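PDB 5HGC: serpin, which probably inhibits serine endopeptidases, as serpins generally do, and binds a steroid of the cortisol type. Local coordinates for residues G93-N98 against V173-S178; N230-A235 against I359-T364. One frame throughout, in Å; residues are numbered along the deposited sequence.

How the contacts relate
The two contacts are in series along the chain: both segments of contact 1, residues 93-98 and 173-178, precede both segments of contact 2, 230-235 and 359-364, in the sequence. Their centres lie about 9 Å apart, on the same side of the chain's centre. Contact 1 lays a loop beside strand 167-176, whereas contact 2 pairs strands 233-240 and 355-361. Probable hydrogen bonds join them directly, from Ser-232 N to Gly-94 O (2.9 Å) and from Asn-230 N to Ser-178 O (2.7 Å). Phe-369 of strand 366-373 is shared as well, touching Leu-97, Val-173 and Ile-359. Together they show how a serpin couples its central sheet to the strands behind it, some of which here line the steroid pocket.

Contact 1 of 2, residues G93-N98 against V173-S178; sequences GGVQLN and VYFKGS. Unlike the reference sequence in segment 173-178: Ser-178 (reference Asn).
The CA atoms come closest at Leu-97 and Phe-175, 6.1 Å apart. Loop 93-98 runs beside the strand without pairing with it: no direct hydrogen bond crosses, and water fills that role. Water 1 lies between Gln-96 O (2.9 Å) and Tyr-174 O and can donate to either. Water 2 accepts from Tyr-174 N at 2.8 Å and probably donates to Asn-98 O, so Tyr-174 N and O are met by the loop through these two waters. The apolar side is built on Leu-97, whose CG stands anti to the backbone N (chi1 178°), carrying CD1 over to the strand. There Leu-97 CD1 lies 3.7 Å from Val-173 CG2 and 4.1 Å from Phe-175 CD1, with the Leu-97 and Phe-175 side chains roughly perpendicular. Val-95 O lies near the plane of the same ring, at its edge, 3.7 Å from Phe-175 CE1; Val-95 CG1 adds a looser touch on that carbon. Tyr-229 meets the Phe-175 ring edge-to-face, while Tyr-174 sends its hydroxyl to Asp-324. Strand 167-176 lies parallel to strand 316-325, with Val-173 and Phe-175 hydrogen-bonded to Ser-322 through their backbones, the pairing expected of the central sheet A in a serpin whose reactive loop has not been inserted.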
ATOM      1  N   GLY A  93     -10.013   3.585 -16.295  1.00 71.82           N
ATOM      2  CA  GLY A  93      -8.666   4.141 -15.985  1.00 55.57           C
ATOM      3  C   GLY A  93      -7.515   3.133 -15.898  1.00 48.12           C
ATOM      4  O   GLY A  93      -7.672   1.934 -16.179  1.00 54.30           O
ATOM      5  N   GLY A  94      -6.363   3.607 -15.453  1.00 45.16           N
ATOM      6  CA  GLY A  94      -5.132   2.835 -15.592  1.00 41.10           C
ATOM      7  C   GLY A  94      -4.702   1.819 -14.551  1.00 36.43           C
ATOM      8  O   GLY A  94      -3.644   1.216 -14.714  1.00 34.25           O
ATOM      9  N   VAL A  95      -5.485   1.634 -13.486  1.00 31.98           N
ATOM     10  CA  VAL A  95      -5.045   0.839 -12.350  1.00 28.76           C
ATOM     11  C   VAL A  95      -6.078  -0.182 -11.934  1.00 29.38           C
ATOM     12  O   VAL A  95      -5.756  -1.357 -11.831  1.00 26.42           O
ATOM     13  CB  VAL A  95      -4.660   1.714 -11.153  1.00 28.14           C
ATOM     14  CG1 VAL A  95      -4.049   0.880 -10.036  1.00 28.75           C
ATOM     15  CG2 VAL A  95      -3.646   2.763 -11.557  1.00 29.05           C
ATOM     16  N   GLN A  96      -7.320   0.265 -11.730  1.00 33.64           N
ATOM     17  CA  GLN A  96      -8.414  -0.583 -11.201  1.00 36.65           C
ATOM     18  C   GLN A  96      -7.967  -1.250  -9.924  1.00 33.97           C
ATOM     19  O   GLN A  96      -7.900  -2.472  -9.845  1.00 40.06           O
ATOM     20  CB  GLN A  96      -8.920  -1.631 -12.215  1.00 40.32           C
ATOM     21  CG  GLN A  96      -9.722  -1.050 -13.374  1.00 49.38           C
ATOM     22  CD  GLN A  96      -9.542  -1.845 -14.648  1.00 59.06           C
ATOM     23  OE1 GLN A  96     -10.429  -2.606 -15.057  1.00 66.60           O
ATOM     24  NE2 GLN A  96      -8.373  -1.687 -15.279  1.00 58.62           N
ATOM     25  N   LEU A  97      -7.640  -0.435  -8.934  1.00 30.21           N
ATOM     26  CA  LEU A  97      -6.974  -0.913  -7.746  1.00 29.66           C
ATOM     27  C   LEU A  97      -8.026  -1.570  -6.837  1.00 32.79           C
ATOM     28  O   LEU A  97      -7.735  -2.511  -6.102  1.00 30.32           O
ATOM     29  CB  LEU A  97      -6.310   0.274  -7.085  1.00 25.76           C
ATOM     30  CG  LEU A  97      -5.574   0.069  -5.787  1.00 27.98           C
ATOM     31  CD1 LEU A  97      -4.388  -0.889  -5.952  1.00 26.14           C
ATOM     32  CD2 LEU A  97      -5.157   1.451  -5.267  1.00 26.58           C
ATOM     33  N   ASN A  98      -9.261  -1.073  -6.947  1.00 34.61           N
ATOM     34  CA  ASN A  98     -10.369  -1.450  -6.098  1.00 37.47           C
ATOM     35  C   ASN A  98     -10.089  -1.353  -4.596  1.00 37.04           C
ATOM     36  O   ASN A  98     -10.333  -2.271  -3.841  1.00 39.71           O
ATOM     37  CB  ASN A  98     -11.003  -2.760  -6.589  1.00 43.86           C
ATOM     38  CG  ASN A  98     -11.543  -2.620  -8.040  1.00 56.12           C
ATOM     39  OD1 ASN A  98     -12.119  -1.579  -8.413  1.00 59.06           O
ATOM     40  ND2 ASN A  98     -11.319  -3.646  -8.871  1.00 56.27           N
ATOM     41  N   VAL A 173      -7.291  -3.948   0.264  1.00 26.10           N
ATOM     42  CA  VAL A 173      -6.991  -3.764  -1.179  1.00 25.52           C
ATOM     43  C   VAL A 173      -6.258  -4.989  -1.660  1.00 24.63           C
ATOM     44  O   VAL A 173      -5.335  -5.452  -0.993  1.00 24.79           O
ATOM     45  CB  VAL A 173      -6.193  -2.463  -1.466  1.00 21.64           C
ATOM     46  CG1 VAL A 173      -4.949  -2.398  -0.593  1.00 19.69           C
ATOM     47  CG2 VAL A 173      -5.910  -2.340  -2.942  1.00 21.46           C
ATOM     48  N   TYR A 174      -6.742  -5.530  -2.774  1.00 25.45           N
ATOM     49  CA  TYR A 174      -6.097  -6.624  -3.498  1.00 30.06           C
ATOM     50  C   TYR A 174      -5.666  -6.068  -4.881  1.00 32.51           C
ATOM     51  O   TYR A 174      -6.400  -5.264  -5.497  1.00 27.77           O
ATOM     52  CB  TYR A 174      -7.043  -7.835  -3.693  1.00 30.13           C
ATOM     53  CG  TYR A 174      -6.540  -8.829  -4.745  1.00 33.21           C
ATOM     54  CD1 TYR A 174      -5.653  -9.890  -4.394  1.00 34.46           C
ATOM     55  CD2 TYR A 174      -6.912  -8.706  -6.116  1.00 33.32           C
ATOM     56  CE1 TYR A 174      -5.213 -10.820  -5.355  1.00 31.93           C
ATOM     57  CE2 TYR A 174      -6.433  -9.609  -7.087  1.00 30.49           C
ATOM     58  CZ  TYR A 174      -5.592 -10.645  -6.699  1.00 32.50           C
ATOM     59  OH  TYR A 174      -5.148 -11.518  -7.646  1.00 34.36           O
ATOM     60  N   PHE A 175      -4.497  -6.513  -5.369  1.00 28.84           N
ATOM     61  CA  PHE A 175      -4.059  -6.143  -6.693  1.00 26.93           C
ATOM     62  C   PHE A 175      -3.343  -7.313  -7.345  1.00 27.60           C
ATOM     63  O   PHE A 175      -2.642  -8.101  -6.680  1.00 30.12           O
ATOM     64  CB  PHE A 175      -3.170  -4.873  -6.615  1.00 26.94           C
ATOM     65  CG  PHE A 175      -2.675  -4.354  -7.963  1.00 28.53           C
ATOM     66  CD1 PHE A 175      -3.546  -3.677  -8.856  1.00 29.50           C
ATOM     67  CD2 PHE A 175      -1.341  -4.543  -8.356  1.00 26.07           C
ATOM     68  CE1 PHE A 175      -3.091  -3.201 -10.102  1.00 29.07           C
ATOM     69  CE2 PHE A 175      -0.889  -4.068  -9.601  1.00 28.17           C
ATOM     70  CZ  PHE A 175      -1.764  -3.395 -10.484  1.00 27.25           C
ATOM     71  N   LYS A 176      -3.536  -7.431  -8.649  1.00 28.94           N
ATOM     72  CA  LYS A 176      -2.692  -8.253  -9.532  1.00 30.03           C
ATOM     73  C   LYS A 176      -2.506  -7.468 -10.815  1.00 34.61           C
ATOM     74  O   LYS A 176      -3.482  -7.051 -11.505  1.00 35.94           O
ATOM     75  CB  LYS A 176      -3.319  -9.610  -9.809  1.00 29.80           C
ATOM     76  CG  LYS A 176      -2.599 -10.445 -10.860  1.00 36.61           C
ATOM     77  CD  LYS A 176      -2.907 -11.934 -10.668  1.00 38.43           C
ATOM     78  CE  LYS A 176      -2.198 -12.759 -11.709  1.00 40.41           C
ATOM     79  NZ  LYS A 176      -2.750 -14.117 -11.917  1.00 41.20           N
ATOM     80  N   GLY A 177      -1.260  -7.200 -11.143  1.00 34.27           N
ATOM     81  CA  GLY A 177      -1.065  -6.402 -12.316  1.00 36.87           C
ATOM     82  C   GLY A 177      -0.960  -7.288 -13.535  1.00 39.82           C
ATOM     83  O   GLY A 177      -0.550  -8.457 -13.444  1.00 44.69           O
ATOM     84  N   SER A 178      -1.294  -6.730 -14.684  1.00 34.43           N
ATOM     85  CA  SER A 178      -0.837  -7.345 -15.909  1.00 34.26           C
ATOM     86  C   SER A 178       0.498  -6.705 -16.409  1.00 31.25           C
ATOM     87  O   SER A 178       0.588  -5.468 -16.586  1.00 27.91           O
ATOM     88  CB  SER A 178      -1.929  -7.248 -16.964  1.00 33.83           C
ATOM     89  OG  SER A 178      -1.564  -8.011 -18.082  1.00 35.24           O
TER
HETATM   90  O   HOH W   1      -7.166  -4.572  -8.051  1.00 28.46           O
HETATM   91  O   HOH W   2      -8.884  -4.453  -4.125  1.00 27.51           O

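Contact 2 of 2, residues N230-A235 against I359-T364; sequences NGSATA and IFDRDT. With HCY ((11alpha,14beta)-11,17,21-trihydroxypregn-4-ene-3,20-dione), chain B.
Arg-362 folds its side chain over the backbone of residues 232-234, with CG 4.0 Å from Thr-234 CG2. A bend at chi3 (-83°) turns the guanidinium back, and Arg-362 NE donates to Ser-232 O at 2.9 Å. The residue's own backbone N grips that oxygen too, from the opposite face of the carbonyl plane. Arg-362 NH2 reaches Ala-233 O at 3.1 Å, the oxygen tilted from the guanidinium plane. Without the guanidinium, as with an alanine in its place, Ala-233 O would probably lose this donor and Ser-232 O would keep the backbone N bond but not that from NE. Beyond this end the segments form an antiparallel pair of serpin sheet B strands: Thr-234 and Phe-360 exchange two backbone bonds, flanked by the non-hydrogen-bonded pairs Ala-233/Asp-361 and Ala-235/Ile-359. Thr-234 and Phe-360 project onto the steroid face, where Phe-360 CB lies 3.5 Å from C15 of HCY, and Thr-234 OG1 bonds to His-228 and Arg-226. Asp-361, on the other face, takes a bond from Ser-232 OG on the syn side of OD1, at 2.6 Å. Asp-361 OD1 also takes a weak bond from Asp-363 N, and Asp-361 OD2 receives Thr-364 OG1 on its anti side at 2.7 Å.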
ATOM      1  N   ASN A 230       0.737  -3.004 -17.620  1.00 30.28           N
ATOM      2  CA  ASN A 230      -0.282  -2.457 -18.536  1.00 34.81           C
ATOM      3  C   ASN A 230      -1.103  -1.476 -17.763  1.00 32.55           C
ATOM      4  O   ASN A 230      -1.451  -1.734 -16.602  1.00 34.94           O
ATOM      5  CB  ASN A 230      -1.198  -3.553 -19.066  1.00 36.91           C
ATOM      6  CG  ASN A 230      -0.531  -4.369 -20.135  1.00 46.53           C
ATOM      7  OD1 ASN A 230      -0.755  -5.586 -20.231  1.00 57.13           O
ATOM      8  ND2 ASN A 230       0.334  -3.715 -20.951  1.00 51.19           N
ATOM      9  N   GLY A 231      -1.415  -0.360 -18.380  1.00 28.66           N
ATOM     10  CA  GLY A 231      -2.122   0.672 -17.658  1.00 28.53           C
ATOM     11  C   GLY A 231      -1.087   1.652 -17.188  1.00 31.40           C
ATOM     12  O   GLY A 231      -0.135   1.936 -17.882  1.00 38.52           O
ATOM     13  N   SER A 232      -1.258   2.197 -16.012  1.00 31.31           N
ATOM     14  CA  SER A 232      -0.342   3.235 -15.566  1.00 28.59           C
ATOM     15  C   SER A 232       0.500   2.835 -14.330  1.00 26.95           C
ATOM     16  O   SER A 232       1.365   3.620 -13.940  1.00 27.83           O
ATOM     17  CB  SER A 232      -1.113   4.521 -15.285  1.00 28.56           C
ATOM     18  OG  SER A 232      -2.187   4.222 -14.397  1.00 29.50           O
ATOM     19  N   ALA A 233       0.232   1.676 -13.716  1.00 24.19           N
ATOM     20  CA  ALA A 233       1.009   1.205 -12.548  1.00 27.89           C
ATOM     21  C   ALA A 233       2.388   0.798 -12.996  1.00 28.16           C
ATOM     22  O   ALA A 233       2.560   0.390 -14.113  1.00 36.06           O
ATOM     23  CB  ALA A 233       0.344   0.029 -11.807  1.00 22.98           C
ATOM     24  N   THR A 234       3.362   0.908 -12.113  1.00 27.22           N
ATOM     25  CA  THR A 234       4.718   0.478 -12.388  1.00 25.53           C
ATOM     26  C   THR A 234       5.327  -0.146 -11.126  1.00 22.94           C
ATOM     27  O   THR A 234       4.963   0.235 -10.013  1.00 22.01           O
ATOM     28  CB  THR A 234       5.539   1.701 -12.899  1.00 26.29           C
ATOM     29  OG1 THR A 234       6.770   1.250 -13.474  1.00 27.04           O
ATOM     30  CG2 THR A 234       5.783   2.762 -11.785  1.00 23.23           C
ATOM     31  N   ALA A 235       6.222  -1.118 -11.290  1.00 21.56           N
ATOM     32  CA  ALA A 235       6.873  -1.759 -10.129  1.00 18.58           C
ATOM     33  C   ALA A 235       8.388  -1.525 -10.090  1.00 18.01           C
ATOM     34  O   ALA A 235       9.065  -1.806 -11.076  1.00 18.28           O
ATOM     35  CB  ALA A 235       6.539  -3.225 -10.109  1.00 16.28           C
ATOM     36  N   ILE A 359       5.176  -0.404  -5.654  1.00 20.55           N
ATOM     37  CA  ILE A 359       4.277  -0.287  -6.794  1.00 19.30           C
ATOM     38  C   ILE A 359       3.688   1.075  -6.756  1.00 18.68           C
ATOM     39  O   ILE A 359       3.167   1.474  -5.727  1.00 19.95           O
ATOM     40  CB  ILE A 359       3.217  -1.364  -6.778  1.00 18.02           C
ATOM     41  CG1 ILE A 359       3.917  -2.746  -6.765  1.00 17.30           C
ATOM     42  CG2 ILE A 359       2.284  -1.179  -7.950  1.00 17.56           C
ATOM     43  CD1 ILE A 359       3.039  -3.967  -6.480  1.00 14.96           C
ATOM     44  N   PHE A 360       3.806   1.793  -7.865  1.00 19.36           N
ATOM     45  CA  PHE A 360       3.292   3.166  -7.981  1.00 22.63           C
ATOM     46  C   PHE A 360       2.286   3.312  -9.141  1.00 26.07           C
ATOM     47  O   PHE A 360       2.290   2.496 -10.133  1.00 25.45           O
ATOM     48  CB  PHE A 360       4.402   4.185  -8.235  1.00 22.66           C
ATOM     49  CG  PHE A 360       5.545   4.133  -7.250  1.00 24.29           C
ATOM     50  CD1 PHE A 360       6.661   3.284  -7.484  1.00 22.31           C
ATOM     51  CD2 PHE A 360       5.532   4.937  -6.098  1.00 23.45           C
ATOM     52  CE1 PHE A 360       7.722   3.232  -6.594  1.00 21.61           C
ATOM     53  CE2 PHE A 360       6.599   4.881  -5.214  1.00 23.67           C
ATOM     54  CZ  PHE A 360       7.698   4.033  -5.465  1.00 22.59           C
ATOM     55  N   ASP A 361       1.452   4.359  -9.039  1.00 24.74           N
ATOM     56  CA  ASP A 361       0.710   4.817 -10.214  1.00 28.03           C
ATOM     57  C   ASP A 361       1.407   6.013 -10.911  1.00 26.53           C
ATOM     58  O   ASP A 361       1.617   7.039 -10.256  1.00 28.05           O
ATOM     59  CB  ASP A 361      -0.744   5.136  -9.849  1.00 30.80           C
ATOM     60  CG  ASP A 361      -1.551   5.667 -11.040  1.00 36.66           C
ATOM     61  OD1 ASP A 361      -1.275   5.244 -12.205  1.00 35.22           O
ATOM     62  OD2 ASP A 361      -2.455   6.531 -10.799  1.00 40.00           O
ATOM     63  N   ARG A 362       1.732   5.871 -12.211  1.00 24.93           N
ATOM     64  CA  ARG A 362       2.349   6.944 -13.017  1.00 27.16           C
ATOM     65  C   ARG A 362       1.424   8.121 -13.354  1.00 28.08           C
ATOM     66  O   ARG A 362       1.927   9.230 -13.500  1.00 30.00           O
ATOM     67  CB  ARG A 362       3.014   6.439 -14.299  1.00 27.74           C
ATOM     68  CG  ARG A 362       4.227   5.550 -14.120  1.00 28.07           C
ATOM     69  CD  ARG A 362       4.529   4.882 -15.456  1.00 30.20           C
ATOM     70  NE  ARG A 362       3.693   3.691 -15.630  1.00 34.01           N
ATOM     71  CZ  ARG A 362       3.625   2.955 -16.742  1.00 36.59           C
ATOM     72  NH1 ARG A 362       4.345   3.333 -17.811  1.00 33.61           N
ATOM     73  NH2 ARG A 362       2.822   1.858 -16.790  1.00 30.82           N
ATOM     74  N   ASP A 363       0.103   7.893 -13.446  1.00 30.07           N
ATOM     75  CA  ASP A 363      -0.911   8.973 -13.598  1.00 29.45           C
ATOM     76  C   ASP A 363      -1.142   9.868 -12.396  1.00 32.02           C
ATOM     77  O   ASP A 363      -1.444  11.046 -12.559  1.00 35.41           O
ATOM     78  CB  ASP A 363      -2.247   8.425 -14.014  1.00 33.16           C
ATOM     79  CG  ASP A 363      -2.234   7.891 -15.422  1.00 39.70           C
ATOM     80  OD1 ASP A 363      -1.336   8.236 -16.256  1.00 43.33           O
ATOM     81  OD2 ASP A 363      -3.127   7.082 -15.691  1.00 43.13           O
ATOM     82  N   THR A 364      -0.966   9.355 -11.186  1.00 31.76           N
ATOM     83  CA  THR A 364      -1.150  10.205  -9.991  1.00 28.44           C
ATOM     84  C   THR A 364       0.101  10.330  -9.146  1.00 27.79           C
ATOM     85  O   THR A 364       0.072  10.972  -8.081  1.00 25.97           O
ATOM     86  CB  THR A 364      -2.227   9.611  -9.088  1.00 27.81           C
ATOM     87  OG1 THR A 364      -1.892   8.233  -8.813  1.00 29.20           O
ATOM     88  CG2 THR A 364      -3.585   9.695  -9.740  1.00 28.82           C
TER
HETATM   89  C1  HCY B 501       8.996  12.334  -6.945  1.00 32.05           C
HETATM   90  C2  HCY B 501       9.112  13.317  -5.783  1.00 35.05           C
HETATM   91  C3  HCY B 501       7.891  13.284  -4.891  1.00 37.34           C
HETATM   92  C4  HCY B 501       6.917  12.171  -4.982  1.00 33.61           C
HETATM   93  C5  HCY B 501       7.267  11.033  -5.593  1.00 31.94           C
HETATM   94  C6  HCY B 501       6.494   9.768  -5.288  1.00 32.07           C
HETATM   95  C7  HCY B 501       6.122   9.043  -6.601  1.00 32.96           C
HETATM   96  C8  HCY B 501       7.228   8.956  -7.659  1.00 28.27           C
HETATM   97  C9  HCY B 501       7.856  10.349  -7.884  1.00 31.71           C
HETATM   98  C10 HCY B 501       8.422  10.966  -6.585  1.00 33.16           C
HETATM   99  C12 HCY B 501       8.270   9.742 -10.422  1.00 29.51           C
HETATM  100  C11 HCY B 501       8.780  10.452  -9.149  1.00 33.73           C
HETATM  101  C13 HCY B 501       7.696   8.328 -10.108  1.00 32.16           C
HETATM  102  C14 HCY B 501       6.673   8.466  -8.978  1.00 27.26           C
HETATM  103  C15 HCY B 501       5.832   7.215  -9.060  1.00 28.51           C
HETATM  104  C16 HCY B 501       5.768   6.863 -10.540  1.00 30.90           C
HETATM  105  C17 HCY B 501       6.825   7.745 -11.251  1.00 35.05           C
HETATM  106  C18 HCY B 501       8.793   7.279  -9.761  1.00 28.93           C
HETATM  107  C19 HCY B 501       9.517  10.130  -5.887  1.00 35.00           C
HETATM  108  C20 HCY B 501       7.575   7.007 -12.345  1.00 38.23           C
HETATM  109  C21 HCY B 501       8.031   7.736 -13.591  1.00 37.33           C
HETATM  110  O1  HCY B 501       7.756  14.151  -4.052  1.00 41.86           O
HETATM  111  O2  HCY B 501       9.996   9.825  -8.730  1.00 37.22           O
HETATM  112  O3  HCY B 501       6.154   8.801 -11.976  1.00 37.09           O
HETATM  113  O4  HCY B 501       7.824   5.816 -12.238  1.00 40.15           O
HETATM  114  O5  HCY B 501       9.311   7.166 -13.857  1.00 45.83           O